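Side-chain contacts in 16S rRNA methyltransferase (Streptomyces sp. DSM 40477, PDB 3MQ2), which methylates N1 of adenine 1408 in 16S ribosomal RNA with S-adenosyl-L-methionine as methyl donor, conferring resistance to aminoglycosides such as kanamycin, neomycin and apramycin: residues A[55-60]-A[92-97]; A[10-15]-A[85-90]; A[100-105]-A[128-133]. All coordinates share one frame; numbering follows the deposited sequence.

Contact 1 (A[55-60]-A[92-97]). With SAH (S-adenosyl-L-homocysteine), chain C.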
loop_
_atom_site.group_PDB
_atom_site.type_symbol
_atom_site.label_atom_id
_atom_site.label_comp_id
_atom_site.label_asym_id
_atom_site.label_seq_id
_atom_site.Cartn_x
_atom_site.Cartn_y
_atom_site.Cartn_z
ATOM N N VAL A 55 1.238 1.659 -9.524
ATOM C CA VAL A 55 -0.209 1.501 -9.515
ATOM C C VAL A 55 -0.671 1.731 -8.083
ATOM O O VAL A 55 -0.055 1.235 -7.143
ATOM C CB VAL A 55 -0.621 0.080 -9.978
ATOM C CG1 VAL A 55 -2.145 -0.071 -9.994
ATOM C CG2 VAL A 55 -0.058 -0.209 -11.373
ATOM N N ALA A 56 -1.745 2.489 -7.905
ATOM C CA ALA A 56 -2.231 2.745 -6.555
ATOM C C ALA A 56 -3.727 2.621 -6.549
ATOM O O ALA A 56 -4.391 3.050 -7.483
ATOM C CB ALA A 56 -1.812 4.136 -6.074
ATOM N N LEU A 57 -4.270 2.008 -5.509
ATOM C CA LEU A 57 -5.713 1.832 -5.485
ATOM C C LEU A 57 -6.309 2.181 -4.136
ATOM O O LEU A 57 -5.618 2.180 -3.102
ATOM C CB LEU A 57 -6.093 0.418 -5.912
ATOM C CG LEU A 57 -5.405 -0.733 -5.189
ATOM C CD1 LEU A 57 -6.151 -1.039 -3.912
ATOM C CD2 LEU A 57 -5.361 -1.965 -6.081
ATOM N N ASP A 58 -7.592 2.529 -4.155
ATOM C CA ASP A 58 -8.319 2.738 -2.914
ATOM C C ASP A 58 -9.766 2.389 -3.162
ATOM O O ASP A 58 -10.258 2.521 -4.289
ATOM C CB ASP A 58 -8.243 4.194 -2.462
ATOM C CG ASP A 58 -8.536 4.357 -0.981
ATOM O OD1 ASP A 58 -7.567 4.374 -0.188
ATOM O OD2 ASP A 58 -9.726 4.443 -0.600
ATOM N N ALA A 59 -10.444 1.969 -2.100
ATOM C CA ALA A 59 -11.881 1.668 -2.182
ATOM C C ALA A 59 -12.707 2.925 -2.425
ATOM O O ALA A 59 -13.817 2.855 -2.965
ATOM C CB ALA A 59 -12.334 0.995 -0.902
ATOM N N ASP A 60 -12.182 4.078 -2.009
ATOM C CA ASP A 60 -12.918 5.340 -2.115
ATOM C C ASP A 60 -12.362 6.223 -3.238
ATOM O O ASP A 60 -11.308 6.838 -3.081
ATOM C CB ASP A 60 -12.853 6.088 -0.778
ATOM C CG ASP A 60 -13.605 7.414 -0.799
ATOM O OD1 ASP A 60 -14.025 7.870 -1.884
ATOM O OD2 ASP A 60 -13.768 8.011 0.286
ATOM N N ARG A 92 -11.227 -7.250 -3.401
ATOM C CA ARG A 92 -11.460 -7.511 -4.818
ATOM C C ARG A 92 -10.456 -6.761 -5.672
ATOM O O ARG A 92 -10.791 -5.811 -6.371
ATOM C CB ARG A 92 -12.873 -7.108 -5.223
ATOM C CG ARG A 92 -13.963 -7.982 -4.637
ATOM C CD ARG A 92 -15.301 -7.542 -5.197
ATOM N NE ARG A 92 -16.382 -8.430 -4.803
ATOM C CZ ARG A 92 -17.611 -8.339 -5.293
ATOM N NH1 ARG A 92 -17.896 -7.387 -6.172
ATOM N NH2 ARG A 92 -18.547 -9.179 -4.888
ATOM N N LEU A 93 -9.209 -7.200 -5.603
ATOM C CA LEU A 93 -8.137 -6.514 -6.301
ATOM C C LEU A 93 -8.324 -6.580 -7.815
ATOM O O LEU A 93 -8.915 -7.521 -8.341
ATOM C CB LEU A 93 -6.792 -7.130 -5.905
ATOM C CG LEU A 93 -6.405 -6.809 -4.462
ATOM C CD1 LEU A 93 -5.305 -7.736 -3.982
ATOM C CD2 LEU A 93 -5.971 -5.360 -4.342
ATOM N N PRO A 94 -7.789 -5.584 -8.526
ATOM C CA PRO A 94 -7.782 -5.614 -9.990
ATOM C C PRO A 94 -6.957 -6.803 -10.477
ATOM O O PRO A 94 -6.157 -7.359 -9.717
ATOM C CB PRO A 94 -7.078 -4.298 -10.367
ATOM C CG PRO A 94 -7.098 -3.463 -9.134
ATOM C CD PRO A 94 -7.069 -4.418 -7.991
ATOM N N PRO A 95 -7.155 -7.196 -11.738
ATOM C CA PRO A 95 -6.455 -8.332 -12.339
ATOM C C PRO A 95 -5.004 -7.989 -12.651
ATOM O O PRO A 95 -4.581 -8.035 -13.808
ATOM C CB PRO A 95 -7.251 -8.580 -13.625
ATOM C CG PRO A 95 -7.782 -7.252 -13.992
ATOM C CD PRO A 95 -8.080 -6.550 -12.685
ATOM N N LEU A 96 -4.252 -7.626 -11.614
ATOM C CA LEU A 96 -2.832 -7.334 -11.747
ATOM C C LEU A 96 -2.032 -8.622 -11.612
ATOM O O LEU A 96 -2.424 -9.538 -10.897
ATOM C CB LEU A 96 -2.401 -6.338 -10.662
ATOM C CG LEU A 96 -3.013 -4.934 -10.721
ATOM C CD1 LEU A 96 -2.909 -4.224 -9.378
ATOM C CD2 LEU A 96 -2.342 -4.117 -11.805
ATOM N N SER A 97 -0.896 -8.693 -12.291
ATOM C CA SER A 97 -0.042 -9.853 -12.133
ATOM C C SER A 97 1.411 -9.410 -12.137
ATOM O O SER A 97 1.754 -8.407 -12.757
ATOM C CB SER A 97 -0.276 -10.840 -13.274
ATOM O OG SER A 97 -0.091 -10.185 -14.515
HETATM N N SAH C . -1.935 4.833 2.619
HETATM C CA SAH C . -2.577 6.136 2.592
HETATM C CB SAH C . -3.984 6.071 3.184
HETATM C CG SAH C . -4.084 5.276 4.481
HETATM S SD SAH C . -5.670 5.554 5.309
HETATM C C SAH C . -1.727 7.127 3.362
HETATM O O SAH C . -2.012 8.325 3.384
HETATM O OXT SAH C . -0.738 6.732 3.979
HETATM C "C5'" SAH C . -6.117 3.856 4.866
HETATM C "C4'" SAH C . -6.759 3.779 3.486
HETATM O "O4'" SAH C . -7.059 2.430 3.195
HETATM C "C3'" SAH C . -8.082 4.540 3.394
HETATM O "O3'" SAH C . -8.044 5.398 2.280
HETATM C "C2'" SAH C . -9.152 3.501 3.144
HETATM O "O2'" SAH C . -10.103 3.959 2.199
HETATM C "C1'" SAH C . -8.335 2.351 2.589
HETATM N N9 SAH C . -8.904 1.023 2.847
HETATM C C8 SAH C . -9.328 0.476 4.030
HETATM N N7 SAH C . -9.761 -0.791 3.775
HETATM C C5 SAH C . -9.602 -1.036 2.448
HETATM C C6 SAH C . -9.868 -2.139 1.650
HETATM N N6 SAH C . -10.382 -3.250 2.171
HETATM N N1 SAH C . -9.582 -2.073 0.306
HETATM C C2 SAH C . -9.042 -0.932 -0.250
HETATM N N3 SAH C . -8.787 0.167 0.538
HETATM C C4 SAH C . -9.060 0.096 1.862
#

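Contact 2 (A[10-15]-A[85-90]). With SAH (S-adenosyl-L-homocysteine), chain C.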
loop_
_atom_site.group_PDB
_atom_site.type_symbol
_atom_site.label_atom_id
_atom_site.label_comp_id
_atom_site.label_asym_id
_atom_site.label_seq_id
_atom_site.Cartn_x
_atom_site.Cartn_y
_atom_site.Cartn_z
ATOM N N LYS A 10 -12.650 13.342 -11.211
ATOM C CA LYS A 10 -13.943 12.749 -10.872
ATOM C C LYS A 10 -14.373 11.682 -11.876
ATOM O O LYS A 10 -15.462 11.117 -11.763
ATOM C CB LYS A 10 -15.022 13.826 -10.781
ATOM C CG LYS A 10 -14.753 14.876 -9.724
ATOM C CD LYS A 10 -15.897 15.872 -9.650
ATOM C CE LYS A 10 -15.686 16.861 -8.519
ATOM N NZ LYS A 10 -16.765 17.890 -8.461
ATOM N N ARG A 11 -13.534 11.422 -12.867
ATOM C CA ARG A 11 -13.875 10.443 -13.897
ATOM C C ARG A 11 -13.351 9.062 -13.542
ATOM O O ARG A 11 -12.228 8.921 -13.053
ATOM C CB ARG A 11 -13.289 10.862 -15.249
ATOM C CG ARG A 11 -13.558 9.877 -16.374
ATOM C CD ARG A 11 -12.822 10.274 -17.649
ATOM N NE ARG A 11 -13.119 9.374 -18.758
ATOM C CZ ARG A 11 -12.667 9.535 -19.998
ATOM N NH1 ARG A 11 -11.895 10.573 -20.294
ATOM N NH2 ARG A 11 -12.987 8.655 -20.940
ATOM N N VAL A 12 -14.166 8.045 -13.787
ATOM C CA VAL A 12 -13.680 6.670 -13.765
ATOM C C VAL A 12 -13.783 6.146 -15.183
ATOM O O VAL A 12 -14.786 6.374 -15.863
ATOM C CB VAL A 12 -14.508 5.776 -12.817
ATOM C CG1 VAL A 12 -14.067 4.324 -12.934
ATOM C CG2 VAL A 12 -14.366 6.260 -11.375
ATOM N N GLN A 13 -12.726 5.485 -15.643
ATOM C CA GLN A 13 -12.746 4.837 -16.945
ATOM C C GLN A 13 -12.215 3.412 -16.874
ATOM O O GLN A 13 -11.048 3.183 -16.546
ATOM C CB GLN A 13 -11.945 5.637 -17.977
ATOM C CG GLN A 13 -11.920 4.964 -19.352
ATOM C CD GLN A 13 -13.297 4.888 -19.993
ATOM O OE1 GLN A 13 -13.947 5.909 -20.204
ATOM N NE2 GLN A 13 -13.744 3.674 -20.313
ATOM N N GLU A 14 -13.085 2.455 -17.173
ATOM C CA GLU A 14 -12.666 1.069 -17.262
ATOM C C GLU A 14 -11.736 0.907 -18.452
ATOM O O GLU A 14 -11.917 1.549 -19.493
ATOM C CB GLU A 14 -13.877 0.138 -17.396
ATOM C CG GLU A 14 -14.749 0.099 -16.150
ATOM C CD GLU A 14 -15.826 -0.977 -16.186
ATOM O OE1 GLU A 14 -16.588 -1.071 -15.202
ATOM O OE2 GLU A 14 -15.921 -1.721 -17.185
ATOM N N PHE A 15 -10.739 0.047 -18.300
ATOM C CA PHE A 15 -9.908 -0.323 -19.432
ATOM C C PHE A 15 -9.433 -1.776 -19.304
ATOM O O PHE A 15 -9.518 -2.381 -18.235
ATOM C CB PHE A 15 -8.739 0.654 -19.600
ATOM C CG PHE A 15 -7.745 0.604 -18.487
ATOM C CD1 PHE A 15 -8.028 1.177 -17.262
ATOM C CD2 PHE A 15 -6.517 -0.007 -18.671
ATOM C CE1 PHE A 15 -7.105 1.132 -16.226
ATOM C CE2 PHE A 15 -5.586 -0.052 -17.645
ATOM C CZ PHE A 15 -5.882 0.519 -16.420
ATOM N N TYR A 85 -3.903 5.377 -11.044
ATOM C CA TYR A 85 -4.789 5.247 -9.892
ATOM C C TYR A 85 -6.009 4.408 -10.267
ATOM O O TYR A 85 -6.652 4.652 -11.293
ATOM C CB TYR A 85 -5.243 6.630 -9.411
ATOM C CG TYR A 85 -4.126 7.419 -8.779
ATOM C CD1 TYR A 85 -3.734 7.168 -7.477
ATOM C CD2 TYR A 85 -3.446 8.399 -9.499
ATOM C CE1 TYR A 85 -2.704 7.886 -6.896
ATOM C CE2 TYR A 85 -2.409 9.112 -8.934
ATOM C CZ TYR A 85 -2.044 8.847 -7.632
ATOM O OH TYR A 85 -1.019 9.556 -7.060
ATOM N N LEU A 86 -6.330 3.426 -9.428
ATOM C CA LEU A 86 -7.435 2.507 -9.706
ATOM C C LEU A 86 -8.434 2.483 -8.555
ATOM O O LEU A 86 -8.077 2.658 -7.396
ATOM C CB LEU A 86 -6.899 1.082 -9.916
ATOM C CG LEU A 86 -5.904 0.883 -11.055
ATOM C CD1 LEU A 86 -5.521 -0.600 -11.164
ATOM C CD2 LEU A 86 -6.465 1.369 -12.395
ATOM N N TRP A 87 -9.692 2.228 -8.883
ATOM C CA TRP A 87 -10.751 2.157 -7.885
ATOM C C TRP A 87 -10.982 0.701 -7.558
ATOM O O TRP A 87 -11.492 -0.039 -8.392
ATOM C CB TRP A 87 -12.026 2.724 -8.501
ATOM C CG TRP A 87 -13.176 2.944 -7.573
ATOM C CD1 TRP A 87 -13.147 3.095 -6.205
ATOM C CD2 TRP A 87 -14.554 3.058 -7.961
ATOM N NE1 TRP A 87 -14.432 3.308 -5.732
ATOM C CE2 TRP A 87 -15.302 3.287 -6.787
ATOM C CE3 TRP A 87 -15.216 3.003 -9.191
ATOM C CZ2 TRP A 87 -16.689 3.447 -6.809
ATOM C CZ3 TRP A 87 -16.599 3.166 -9.208
ATOM C CH2 TRP A 87 -17.318 3.379 -8.026
ATOM N N ALA A 88 -10.597 0.272 -6.363
ATOM C CA ALA A 88 -10.720 -1.142 -6.018
ATOM C C ALA A 88 -10.482 -1.360 -4.542
ATOM O O ALA A 88 -9.767 -0.592 -3.909
ATOM C CB ALA A 88 -9.717 -1.980 -6.819
ATOM N N THR A 89 -11.075 -2.421 -4.004
ATOM C CA THR A 89 -10.815 -2.804 -2.620
ATOM C C THR A 89 -9.758 -3.890 -2.549
ATOM O O THR A 89 -9.508 -4.604 -3.520
ATOM C CB THR A 89 -12.074 -3.371 -1.958
ATOM O OG1 THR A 89 -12.414 -4.617 -2.575
ATOM C CG2 THR A 89 -13.234 -2.392 -2.115
ATOM N N ALA A 90 -9.168 -4.051 -1.369
ATOM C CA ALA A 90 -8.218 -5.132 -1.166
ATOM C C ALA A 90 -8.886 -6.508 -1.228
ATOM O O ALA A 90 -8.225 -7.509 -1.528
ATOM C CB ALA A 90 -7.463 -4.950 0.153
HETATM N N SAH C . -1.935 4.833 2.619
HETATM C CA SAH C . -2.577 6.136 2.592
HETATM C CB SAH C . -3.984 6.071 3.184
HETATM C CG SAH C . -4.084 5.276 4.481
HETATM S SD SAH C . -5.670 5.554 5.309
HETATM C C SAH C . -1.727 7.127 3.362
HETATM O O SAH C . -2.012 8.325 3.384
HETATM O OXT SAH C . -0.738 6.732 3.979
HETATM C "C5'" SAH C . -6.117 3.856 4.866
HETATM C "C4'" SAH C . -6.759 3.779 3.486
HETATM O "O4'" SAH C . -7.059 2.430 3.195
HETATM C "C3'" SAH C . -8.082 4.540 3.394
HETATM O "O3'" SAH C . -8.044 5.398 2.280
HETATM C "C2'" SAH C . -9.152 3.501 3.144
HETATM O "O2'" SAH C . -10.103 3.959 2.199
HETATM C "C1'" SAH C . -8.335 2.351 2.589
HETATM N N9 SAH C . -8.904 1.023 2.847
HETATM C C8 SAH C . -9.328 0.476 4.030
HETATM N N7 SAH C . -9.761 -0.791 3.775
HETATM C C5 SAH C . -9.602 -1.036 2.448
HETATM C C6 SAH C . -9.868 -2.139 1.650
HETATM N N6 SAH C . -10.382 -3.250 2.171
HETATM N N1 SAH C . -9.582 -2.073 0.306
HETATM C C2 SAH C . -9.042 -0.932 -0.250
HETATM N N3 SAH C . -8.787 0.167 0.538
HETATM C C4 SAH C . -9.060 0.096 1.862
#

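Contact 3 (A[100-105]-A[128-133]). With SAH (S-adenosyl-L-homocysteine), chain C.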
loop_
_atom_site.group_PDB
_atom_site.type_symbol
_atom_site.label_atom_id
_atom_site.label_comp_id
_atom_site.label_asym_id
_atom_site.label_seq_id
_atom_site.Cartn_x
_atom_site.Cartn_y
_atom_site.Cartn_z
ATOM N N GLY A 100 6.108 -6.248 -8.422
ATOM C CA GLY A 100 7.428 -6.479 -7.847
ATOM C C GLY A 100 7.670 -5.867 -6.481
ATOM O O GLY A 100 8.632 -6.219 -5.788
ATOM N N GLU A 101 6.804 -4.938 -6.094
ATOM C CA GLU A 101 6.926 -4.279 -4.799
ATOM C C GLU A 101 5.531 -3.845 -4.378
ATOM O O GLU A 101 4.790 -3.260 -5.174
ATOM C CB GLU A 101 7.866 -3.080 -4.914
ATOM C CG GLU A 101 7.973 -2.234 -3.645
ATOM C CD GLU A 101 9.149 -1.278 -3.691
ATOM O OE1 GLU A 101 9.173 -0.318 -2.893
ATOM O OE2 GLU A 101 10.056 -1.489 -4.522
ATOM N N LEU A 102 5.169 -4.182 -3.145
ATOM C CA LEU A 102 3.834 -3.938 -2.621
ATOM C C LEU A 102 3.917 -3.094 -1.348
ATOM O O LEU A 102 4.674 -3.425 -0.433
ATOM C CB LEU A 102 3.173 -5.271 -2.299
ATOM C CG LEU A 102 1.809 -5.196 -1.627
ATOM C CD1 LEU A 102 0.780 -4.744 -2.650
ATOM C CD2 LEU A 102 1.443 -6.563 -1.070
ATOM N N HIS A 103 3.153 -2.001 -1.303
ATOM C CA HIS A 103 3.089 -1.145 -0.116
ATOM C C HIS A 103 1.688 -1.143 0.468
ATOM O O HIS A 103 0.703 -1.066 -0.261
ATOM C CB HIS A 103 3.466 0.305 -0.451
ATOM C CG HIS A 103 4.862 0.478 -0.948
ATOM N ND1 HIS A 103 5.358 1.703 -1.346
ATOM C CD2 HIS A 103 5.869 -0.410 -1.130
ATOM C CE1 HIS A 103 6.608 1.563 -1.740
ATOM N NE2 HIS A 103 6.945 0.289 -1.616
ATOM N N VAL A 104 1.607 -1.233 1.791
ATOM C CA VAL A 104 0.347 -1.014 2.494
ATOM C C VAL A 104 0.663 -0.070 3.637
ATOM O O VAL A 104 1.279 -0.480 4.629
ATOM C CB VAL A 104 -0.230 -2.312 3.082
ATOM C CG1 VAL A 104 -1.572 -2.014 3.813
ATOM C CG2 VAL A 104 -0.447 -3.352 1.983
ATOM N N LEU A 105 0.270 1.192 3.507
ATOM C CA LEU A 105 0.734 2.201 4.461
ATOM C C LEU A 105 -0.399 2.726 5.329
ATOM O O LEU A 105 -1.403 3.199 4.825
ATOM C CB LEU A 105 1.413 3.367 3.734
ATOM C CG LEU A 105 2.527 3.030 2.741
ATOM C CD1 LEU A 105 3.183 4.315 2.250
ATOM C CD2 LEU A 105 3.562 2.122 3.377
ATOM N N ALA A 128 -1.301 -12.745 -4.464
ATOM C CA ALA A 128 -1.677 -13.249 -5.787
ATOM C C ALA A 128 -1.226 -12.346 -6.935
ATOM O O ALA A 128 -0.868 -12.832 -8.015
ATOM C CB ALA A 128 -3.190 -13.458 -5.869
ATOM N N VAL A 129 -1.263 -11.035 -6.715
ATOM C CA VAL A 129 -0.925 -10.089 -7.779
ATOM C C VAL A 129 0.576 -9.847 -7.874
ATOM O O VAL A 129 1.043 -9.150 -8.777
ATOM C CB VAL A 129 -1.656 -8.727 -7.626
ATOM C CG1 VAL A 129 -3.162 -8.938 -7.552
ATOM C CG2 VAL A 129 -1.150 -7.963 -6.409
ATOM N N CYS A 130 1.324 -10.430 -6.947
ATOM C CA CYS A 130 2.771 -10.232 -6.908
ATOM C C CYS A 130 3.492 -11.430 -7.485
ATOM O O CYS A 130 3.019 -12.560 -7.379
ATOM C CB CYS A 130 3.256 -10.064 -5.469
ATOM S SG CYS A 130 2.671 -8.580 -4.654
ATOM N N ARG A 131 4.659 -11.194 -8.068
ATOM C CA ARG A 131 5.516 -12.320 -8.417
ATOM C C ARG A 131 6.177 -12.852 -7.154
ATOM O O ARG A 131 6.408 -12.109 -6.197
ATOM C CB ARG A 131 6.574 -11.915 -9.452
ATOM C CG ARG A 131 7.566 -10.877 -8.958
ATOM C CD ARG A 131 8.850 -10.869 -9.802
ATOM N NE ARG A 131 9.796 -9.876 -9.293
ATOM C CZ ARG A 131 9.764 -8.593 -9.632
ATOM N NH1 ARG A 131 8.842 -8.167 -10.485
ATOM N NH2 ARG A 131 10.647 -7.739 -9.123
ATOM N N PRO A 132 6.498 -14.150 -7.146
ATOM C CA PRO A 132 7.334 -14.660 -6.062
ATOM C C PRO A 132 8.634 -13.857 -6.034
ATOM O O PRO A 132 9.216 -13.600 -7.094
ATOM C CB PRO A 132 7.617 -16.103 -6.491
ATOM C CG PRO A 132 6.490 -16.464 -7.413
ATOM C CD PRO A 132 6.154 -15.184 -8.134
ATOM N N GLY A 133 9.065 -13.448 -4.846
ATOM C CA GLY A 133 10.270 -12.649 -4.698
ATOM C C GLY A 133 10.000 -11.156 -4.603
ATOM O O GLY A 133 10.911 -10.374 -4.319
HETATM N N SAH C . -1.935 4.833 2.619
HETATM C CA SAH C . -2.577 6.136 2.592
HETATM C CB SAH C . -3.984 6.071 3.184
HETATM C CG SAH C . -4.084 5.276 4.481
HETATM S SD SAH C . -5.670 5.554 5.309
HETATM C C SAH C . -1.727 7.127 3.362
HETATM O O SAH C . -2.012 8.325 3.384
HETATM O OXT SAH C . -0.738 6.732 3.979
HETATM C "C5'" SAH C . -6.117 3.856 4.866
HETATM C "C4'" SAH C . -6.759 3.779 3.486
HETATM O "O4'" SAH C . -7.059 2.430 3.195
HETATM C "C3'" SAH C . -8.082 4.540 3.394
HETATM O "O3'" SAH C . -8.044 5.398 2.280
HETATM C "C2'" SAH C . -9.152 3.501 3.144
HETATM O "O2'" SAH C . -10.103 3.959 2.199
HETATM C "C1'" SAH C . -8.335 2.351 2.589
HETATM N N9 SAH C . -8.904 1.023 2.847
HETATM C C8 SAH C . -9.328 0.476 4.030
HETATM N N7 SAH C . -9.761 -0.791 3.775
HETATM C C5 SAH C . -9.602 -1.036 2.448
HETATM C C6 SAH C . -9.868 -2.139 1.650
HETATM N N6 SAH C . -10.382 -3.250 2.171
HETATM N N1 SAH C . -9.582 -2.073 0.306
HETATM C C2 SAH C . -9.042 -0.932 -0.250
HETATM N N3 SAH C . -8.787 0.167 0.538
HETATM C C4 SAH C . -9.060 0.096 1.862
#

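Contact 1 (A[55-60]-A[92-97])
D58 OD1, one residue beyond the L57 side chain that packs on L93 and P94, is gripped twice: it accepts from O3' of the bound S-adenosyl-L-homocysteine (SAH) at 2.7 Å and from the backbone N of G37. The second carboxylate oxygen is engaged twice as well. D58 OD2 takes SAH O2' at 2.9 Å, and its anti lone pair, directed away from OD1, receives D60 N at 2.9 Å in a fairly straight bond (165° at the hydrogen), closing an Asx turn. One carboxylate thus holds both ribose hydroxyls, while the turn and G37 fix its own rotation. Next to it, the A59 methyl CB lies 3.9 Å from SAH C2 of the adenine.

The contact with the loop 92-97 is wholly apolar. With chi1 at 52°, L57 carries CG between its backbone N and carbonyl carbon, and CD2 reaches the proline of the loop. This methyl lies 3.5 Å from P94 CD, at the CD-CG edge of the pyrrolidine ring, near its plane. L93 CD2 meets the same L57 CD2 methyl to methyl at 3.9 Å. Farther back along the strand, V55 CG1 and L96 CD1 touch more loosely at 4.3 Å. L32 and L86 of the flanking strands and F20 of helix 17-24 pack around these side chains.

Four donors around D58 would favour its ionised form, and an acidic residue ending the second strand and binding the ribose is a hallmark of Rossmann-like class I methyltransferases; here apolar packing lies along the strand, and its terminal carboxylate holds the product's ribose.

Contact 2 (A[10-15]-A[85-90])
V12 and F15, on and just after the second strand of an N-terminal beta hairpin (5-8 and 11-14), pack against W87 and L86 of strand 83-87, the outermost strand at one side of the Rossmann-like sheet.

The contact across the segments is apolar. Both V12 methyls meet one indole atom from the same side: CG2, approaching obliquely, is 4.0 Å and CG1 4.1 Å from W87 CE3. F15 offers its ring edge instead, with L86 CD2 near the ring plane and 3.9 Å from F15 CE1. With chi1 at 67°, CG lies between the backbone N and the carbonyl carbon, which brings the edge of the ring to L86.

Among the polar interactions, the W87 indole is held by NE1 bonding to A59 O, and K61 adds a cation-pi contact. Along the hairpin strand, R11 NH2 donates to Q13 OE1 at 3.0 Å, tilted from the carbonyl plane. The same amide donates through Q13 NE2 to a lone pair of E14 O at 2.9 Å, linking both side chains to the backbone at E14.

Past the strand end, A90 N donates to adenine N1 of S-adenosyl-L-homocysteine at 2.6 Å, with 163° at the hydrogen.

Contact 3 (A[100-105]-A[128-133])
G100, at a corner of the chain within strand 99-105, lies beside C130 of the short strand 130-131 with their CA atoms 6.1 Å apart, and no hydrogen bond joins the two segments. R131 spans the gap: the CA of G100 sits over one face of its guanidinium, 3.2 Å above the plane toward the rim, and nearest to R131 NH1 at 3.4 Å. The arginine chain runs extended from CG to NE, then chi4 of -85° turns the flat group across it to present this face. Its NH1 forms a salt bridge with D29, which anchors the guanidinium in place. Deeper in, C130 SG rests on L102 CB at 4.1 Å, while L102 also packs on L32, V34 and M126.

On the strand itself, H103 NE2 donates to the anti lone pair of E101 OE1 at 2.6 Å, the oxygen lying close to the imidazole plane. E101 OE2 pairs with R52 and H103 ND1 with H41, so each of the two side chains has a second polar partner. At the far end, L105 O accepts from the amino N of S-adenosyl-L-homocysteine at 2.8 Å; this C-terminal end of the fourth strand is part of the usual cofactor site of Rossmann-like methyltransferases.

In the fold
All three contacts draw on the seven-stranded mixed sheet and touch the same S-adenosyl-L-homocysteine. Contacts 1 and 2 have centres 8 Å apart and share neighbouring strands 52-58 and 83-87, joined by A56 O to L86 N at 2.8 Å. Their segments alternate along the chain: 10-15, 55-60, 85-90, 92-97. Contact 3 follows in series, its centre 12 Å from contact 1, where the backbone O of L96 meets the V129 side chain, and 19 Å from contact 2. The hairpin thus borders one side of the sheet and contact 3 lies nearer its middle, while ribose, adenine and amino group of one ligand are held at or just beyond the ends of three strands consecutive in the chain.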